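Local coordinates for protein thiamine phosphate pyrophosphorylase (Pyrococcus furiosus, PDB 1XI3) that probably condenses a thiazole phosphate with a pyrimidine pyrophosphate to form thiamine phosphate, a magnesium-dependent step of thiamine biosynthesis, at residues 154-168 and 178-190. Numbering follows the deposited sequence.
Sequences LRKIVESVKIPVVAI and EVLKTGVDGIAVI. With SO4 (sulfate ion), chain C.
Asp185 and Val165 grip each other twice just before Gly186: OD1 of Asp185 takes the Val165 N-H on its anti lone pair (2.9 Å, 166° at the hydrogen), and Asp185 N returns a bond to Val165 O (2.8 Å). With CG anti to the carbonyl carbon (chi1 -57°), OD1 turns toward Val165 N and lies beside Pro164. A leucine in place of Asp185 would probably leave the Val165 N-H without its acceptor and take from Arg12 the salt bridge it makes with OD2. Farther along, Ala167 N binds Gly186 O (3.0 Å) and Ala188 N binds Ala167 O (2.8 Å), the pattern of a parallel pair; the short strand axes diverge by 37°.

On the helix side of the barrel wall, CG1 of Val184 meets CG2 of Val158 (3.6 Å) and CD1 of Leu154 (3.7 Å), the side chains crossing nearly at right angles. Ala167 CB presses tightly on Val179 CG1 at 3.4 Å. Arg155 NH1 reaches Thr182 O (2.9 Å), which lies in the guanidinium plane. In the second shell, Glu159 OE1 salt-bridges Arg155 NE, while Thr182 OG1 and N both bond to Val179 O, tying Thr182 back to helix 176-180.

Ile190 N donates to a sulfate also bound by Ser191 and Gly170, all three predicted to bind the thiazole phosphate substrate. The segments hold the last two strands of a TIM barrel, joined as a beta-alpha-beta unit through helix 176-180, with part of the helix preceding each strand; 165-168 also pairs with 131-135, and helix 150-160 packs against helix 118-127.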
loop_
_atom_site.group_PDB
_atom_site.type_symbol
_atom_site.label_atom_id
_atom_site.label_comp_id
_atom_site.label_asym_id
_atom_site.label_seq_id
_atom_site.Cartn_x
_atom_site.Cartn_y
_atom_site.Cartn_z
ATOM N N LEU A 154 10.620 -27.108 -9.416
ATOM C CA LEU A 154 9.171 -26.928 -9.663
ATOM C C LEU A 154 8.403 -28.243 -9.449
ATOM O O LEU A 154 7.414 -28.269 -8.750
ATOM C CB LEU A 154 8.963 -26.390 -11.065
ATOM C CG LEU A 154 7.504 -26.137 -11.464
ATOM C CD1 LEU A 154 6.841 -25.131 -10.448
ATOM C CD2 LEU A 154 7.451 -25.640 -12.849
ATOM N N ARG A 155 8.853 -29.346 -10.074
ATOM C CA ARG A 155 8.182 -30.649 -9.889
ATOM C C ARG A 155 8.103 -31.069 -8.440
ATOM O O ARG A 155 7.090 -31.573 -7.970
ATOM C CB ARG A 155 8.900 -31.726 -10.733
ATOM C CG ARG A 155 8.391 -33.123 -10.606
ATOM C CD ARG A 155 6.946 -33.302 -11.032
ATOM N NE ARG A 155 6.424 -34.606 -10.604
ATOM C CZ ARG A 155 5.145 -34.959 -10.663
ATOM N NH1 ARG A 155 4.218 -34.127 -11.155
ATOM N NH2 ARG A 155 4.773 -36.159 -10.228
ATOM N N LYS A 156 9.177 -30.844 -7.689
ATOM C CA LYS A 156 9.170 -31.227 -6.312
ATOM C C LYS A 156 8.129 -30.468 -5.524
ATOM O O LYS A 156 7.468 -31.032 -4.671
ATOM C CB LYS A 156 10.568 -31.038 -5.718
ATOM C CG LYS A 156 10.699 -31.494 -4.281
ATOM C CD LYS A 156 10.653 -32.986 -4.070
ATOM C CE LYS A 156 10.951 -33.308 -2.586
ATOM N NZ LYS A 156 10.522 -34.668 -2.197
ATOM N N ILE A 157 7.950 -29.186 -5.845
ATOM C CA ILE A 157 6.938 -28.397 -5.172
ATOM C C ILE A 157 5.536 -29.004 -5.505
ATOM O O ILE A 157 4.723 -29.199 -4.626
ATOM C CB ILE A 157 7.069 -26.896 -5.512
ATOM C CG1 ILE A 157 8.245 -26.291 -4.708
ATOM C CG2 ILE A 157 5.796 -26.133 -5.136
ATOM C CD1 ILE A 157 8.827 -25.027 -5.304
ATOM N N VAL A 158 5.313 -29.264 -6.781
ATOM C CA VAL A 158 4.037 -29.818 -7.265
ATOM C C VAL A 158 3.717 -31.115 -6.520
ATOM O O VAL A 158 2.589 -31.331 -6.064
ATOM C CB VAL A 158 4.068 -30.059 -8.773
ATOM C CG1 VAL A 158 2.854 -30.911 -9.209
ATOM C CG2 VAL A 158 4.116 -28.729 -9.549
ATOM N N GLU A 159 4.737 -31.956 -6.344
ATOM C CA GLU A 159 4.552 -33.226 -5.633
ATOM C C GLU A 159 4.278 -33.070 -4.134
ATOM O O GLU A 159 3.679 -33.964 -3.518
ATOM C CB GLU A 159 5.800 -34.088 -5.797
ATOM C CG GLU A 159 6.066 -34.545 -7.197
ATOM C CD GLU A 159 7.413 -35.269 -7.334
ATOM O OE1 GLU A 159 7.770 -35.647 -8.482
ATOM O OE2 GLU A 159 8.118 -35.435 -6.306
ATOM N N SER A 160 4.716 -31.951 -3.550
ATOM C CA SER A 160 4.753 -31.780 -2.117
ATOM C C SER A 160 3.618 -30.991 -1.519
ATOM O O SER A 160 3.438 -31.016 -0.297
ATOM C CB SER A 160 6.078 -31.127 -1.712
ATOM O OG SER A 160 7.188 -31.857 -2.226
ATOM N N VAL A 161 2.846 -30.278 -2.348
ATOM C CA VAL A 161 1.748 -29.461 -1.831
ATOM C C VAL A 161 0.426 -29.868 -2.457
ATOM O O VAL A 161 0.406 -30.487 -3.509
ATOM C CB VAL A 161 1.966 -27.932 -2.081
ATOM C CG1 VAL A 161 3.289 -27.499 -1.543
ATOM C CG2 VAL A 161 1.830 -27.583 -3.563
ATOM N N LYS A 162 -0.665 -29.499 -1.787
ATOM C CA LYS A 162 -2.016 -29.877 -2.207
ATOM C C LYS A 162 -2.796 -28.727 -2.850
ATOM O O LYS A 162 -3.821 -28.962 -3.498
ATOM C CB LYS A 162 -2.792 -30.373 -0.995
ATOM C CG LYS A 162 -2.162 -31.598 -0.366
ATOM N N ILE A 163 -2.321 -27.498 -2.642
ATOM C CA ILE A 163 -2.935 -26.316 -3.251
ATOM C C ILE A 163 -2.410 -26.095 -4.685
ATOM O O ILE A 163 -1.353 -26.627 -5.076
ATOM C CB ILE A 163 -2.690 -25.022 -2.423
ATOM C CG1 ILE A 163 -1.181 -24.775 -2.155
ATOM C CG2 ILE A 163 -3.452 -25.070 -1.101
ATOM C CD1 ILE A 163 -0.852 -23.452 -1.548
ATOM N N PRO A 164 -3.177 -25.341 -5.513
ATOM C CA PRO A 164 -2.725 -25.098 -6.856
ATOM C C PRO A 164 -1.382 -24.401 -6.945
ATOM O O PRO A 164 -1.060 -23.565 -6.097
ATOM C CB PRO A 164 -3.795 -24.202 -7.444
ATOM C CG PRO A 164 -5.014 -24.490 -6.629
ATOM C CD PRO A 164 -4.507 -24.765 -5.270
ATOM N N VAL A 165 -0.644 -24.775 -7.971
ATOM C CA VAL A 165 0.693 -24.219 -8.241
ATOM C C VAL A 165 0.714 -23.636 -9.650
ATOM O O VAL A 165 0.402 -24.336 -10.628
ATOM C CB VAL A 165 1.794 -25.297 -8.100
ATOM C CG1 VAL A 165 3.184 -24.681 -8.392
ATOM C CG2 VAL A 165 1.715 -25.980 -6.747
ATOM N N VAL A 166 1.081 -22.347 -9.745
ATOM C CA VAL A 166 1.325 -21.664 -10.998
ATOM C C VAL A 166 2.839 -21.490 -11.142
ATOM O O VAL A 166 3.494 -20.931 -10.252
ATOM C CB VAL A 166 0.640 -20.298 -11.024
ATOM C CG1 VAL A 166 0.894 -19.612 -12.319
ATOM C CG2 VAL A 166 -0.869 -20.469 -10.795
ATOM N N ALA A 167 3.407 -22.007 -12.225
ATOM C CA ALA A 167 4.847 -21.823 -12.498
ATOM C C ALA A 167 5.082 -20.400 -12.953
ATOM O O ALA A 167 4.253 -19.844 -13.673
ATOM C CB ALA A 167 5.302 -22.771 -13.613
ATOM N N ILE A 168 6.246 -19.816 -12.600
ATOM C CA ILE A 168 6.584 -18.511 -13.062
ATOM C C ILE A 168 8.090 -18.389 -13.297
ATOM O O ILE A 168 8.884 -19.016 -12.581
ATOM C CB ILE A 168 6.100 -17.401 -12.057
ATOM C CG1 ILE A 168 6.246 -16.023 -12.702
ATOM C CG2 ILE A 168 6.808 -17.522 -10.729
ATOM C CD1 ILE A 168 5.611 -14.888 -11.962
ATOM N N GLU A 178 7.217 -28.212 -21.467
ATOM C CA GLU A 178 8.014 -28.875 -20.476
ATOM C C GLU A 178 7.616 -28.384 -19.086
ATOM O O GLU A 178 7.575 -29.161 -18.154
ATOM C CB GLU A 178 9.504 -28.649 -20.705
ATOM C CG GLU A 178 10.367 -29.685 -19.982
ATOM N N VAL A 179 7.343 -27.084 -18.961
ATOM C CA VAL A 179 6.893 -26.541 -17.658
ATOM C C VAL A 179 5.557 -27.186 -17.238
ATOM O O VAL A 179 5.395 -27.683 -16.116
ATOM C CB VAL A 179 6.781 -24.992 -17.689
ATOM C CG1 VAL A 179 6.180 -24.466 -16.412
ATOM C CG2 VAL A 179 8.171 -24.345 -17.912
ATOM N N LEU A 180 4.616 -27.206 -18.167
ATOM C CA LEU A 180 3.283 -27.752 -17.899
ATOM C C LEU A 180 3.320 -29.253 -17.515
ATOM O O LEU A 180 2.550 -29.720 -16.671
ATOM C CB LEU A 180 2.402 -27.487 -19.109
ATOM C CG LEU A 180 1.971 -26.026 -19.286
ATOM C CD1 LEU A 180 1.565 -25.690 -20.700
ATOM C CD2 LEU A 180 0.816 -25.678 -18.289
ATOM N N LYS A 181 4.276 -29.993 -18.085
ATOM C CA LYS A 181 4.422 -31.407 -17.759
ATOM C C LYS A 181 4.963 -31.676 -16.346
ATOM O O LYS A 181 4.991 -32.821 -15.891
ATOM C CB LYS A 181 5.301 -32.081 -18.815
ATOM C CG LYS A 181 4.629 -32.266 -20.152
ATOM C CD LYS A 181 5.426 -33.258 -21.039
ATOM C CE LYS A 181 6.138 -32.591 -22.148
ATOM N NZ LYS A 181 6.851 -33.542 -23.102
ATOM N N THR A 182 5.350 -30.635 -15.600
ATOM C CA THR A 182 5.714 -30.861 -14.197
ATOM C C THR A 182 4.490 -31.088 -13.330
ATOM O O THR A 182 4.612 -31.486 -12.196
ATOM C CB THR A 182 6.516 -29.691 -13.599
ATOM O OG1 THR A 182 5.670 -28.533 -13.588
ATOM C CG2 THR A 182 7.767 -29.422 -14.409
ATOM N N GLY A 183 3.281 -30.808 -13.851
ATOM C CA GLY A 183 2.071 -31.039 -13.111
ATOM C C GLY A 183 1.439 -29.808 -12.487
ATOM O O GLY A 183 0.473 -29.908 -11.712
ATOM N N VAL A 184 1.988 -28.644 -12.841
ATOM C CA VAL A 184 1.410 -27.369 -12.427
ATOM C C VAL A 184 -0.007 -27.180 -12.977
ATOM O O VAL A 184 -0.410 -27.818 -13.951
ATOM C CB VAL A 184 2.304 -26.156 -12.849
ATOM C CG1 VAL A 184 3.636 -26.193 -12.025
ATOM C CG2 VAL A 184 2.563 -26.137 -14.326
ATOM N N ASP A 185 -0.755 -26.329 -12.303
ATOM C CA ASP A 185 -2.104 -25.977 -12.716
ATOM C C ASP A 185 -2.146 -24.857 -13.753
ATOM O O ASP A 185 -3.175 -24.608 -14.348
ATOM C CB ASP A 185 -2.893 -25.637 -11.482
ATOM C CG ASP A 185 -2.892 -26.788 -10.494
ATOM O OD1 ASP A 185 -2.097 -26.787 -9.507
ATOM O OD2 ASP A 185 -3.605 -27.774 -10.795
ATOM N N GLY A 186 -1.025 -24.152 -13.934
ATOM C CA GLY A 186 -0.972 -23.036 -14.816
ATOM C C GLY A 186 0.410 -22.479 -14.968
ATOM O O GLY A 186 1.344 -22.862 -14.245
ATOM N N ILE A 187 0.536 -21.562 -15.917
ATOM C CA ILE A 187 1.764 -20.806 -16.131
ATOM C C ILE A 187 1.494 -19.317 -16.054
ATOM O O ILE A 187 0.473 -18.831 -16.519
ATOM C CB ILE A 187 2.454 -21.170 -17.446
ATOM C CG1 ILE A 187 1.499 -20.957 -18.645
ATOM C CG2 ILE A 187 2.912 -22.605 -17.381
ATOM C CD1 ILE A 187 2.171 -21.025 -20.014
ATOM N N ALA A 188 2.433 -18.607 -15.411
ATOM C CA ALA A 188 2.415 -17.181 -15.308
ATOM C C ALA A 188 3.488 -16.609 -16.219
ATOM O O ALA A 188 4.632 -17.059 -16.192
ATOM C CB ALA A 188 2.636 -16.729 -13.868
ATOM N N VAL A 189 3.096 -15.618 -17.006
ATOM C CA VAL A 189 3.979 -14.984 -17.952
ATOM C C VAL A 189 3.942 -13.465 -17.834
ATOM O O VAL A 189 2.889 -12.873 -17.558
ATOM C CB VAL A 189 3.665 -15.421 -19.398
ATOM C CG1 VAL A 189 3.974 -16.910 -19.576
ATOM C CG2 VAL A 189 2.229 -15.129 -19.763
ATOM N N ILE A 190 5.095 -12.849 -18.092
ATOM C CA ILE A 190 5.200 -11.398 -18.225
ATOM C C ILE A 190 5.762 -11.112 -19.622
ATOM O O ILE A 190 5.019 -10.738 -20.527
ATOM C CB ILE A 190 6.079 -10.769 -17.109
ATOM C CG1 ILE A 190 5.655 -11.328 -15.735
ATOM C CG2 ILE A 190 5.975 -9.243 -17.186
ATOM C CD1 ILE A 190 6.237 -10.565 -14.524
HETATM S S SO4 C . 9.137 -13.548 -17.332
HETATM O O1 SO4 C . 9.978 -14.206 -18.351
HETATM O O2 SO4 C . 9.133 -12.159 -17.774
HETATM O O3 SO4 C . 7.782 -14.102 -17.355
HETATM O O4 SO4 C . 9.718 -13.896 -16.071
#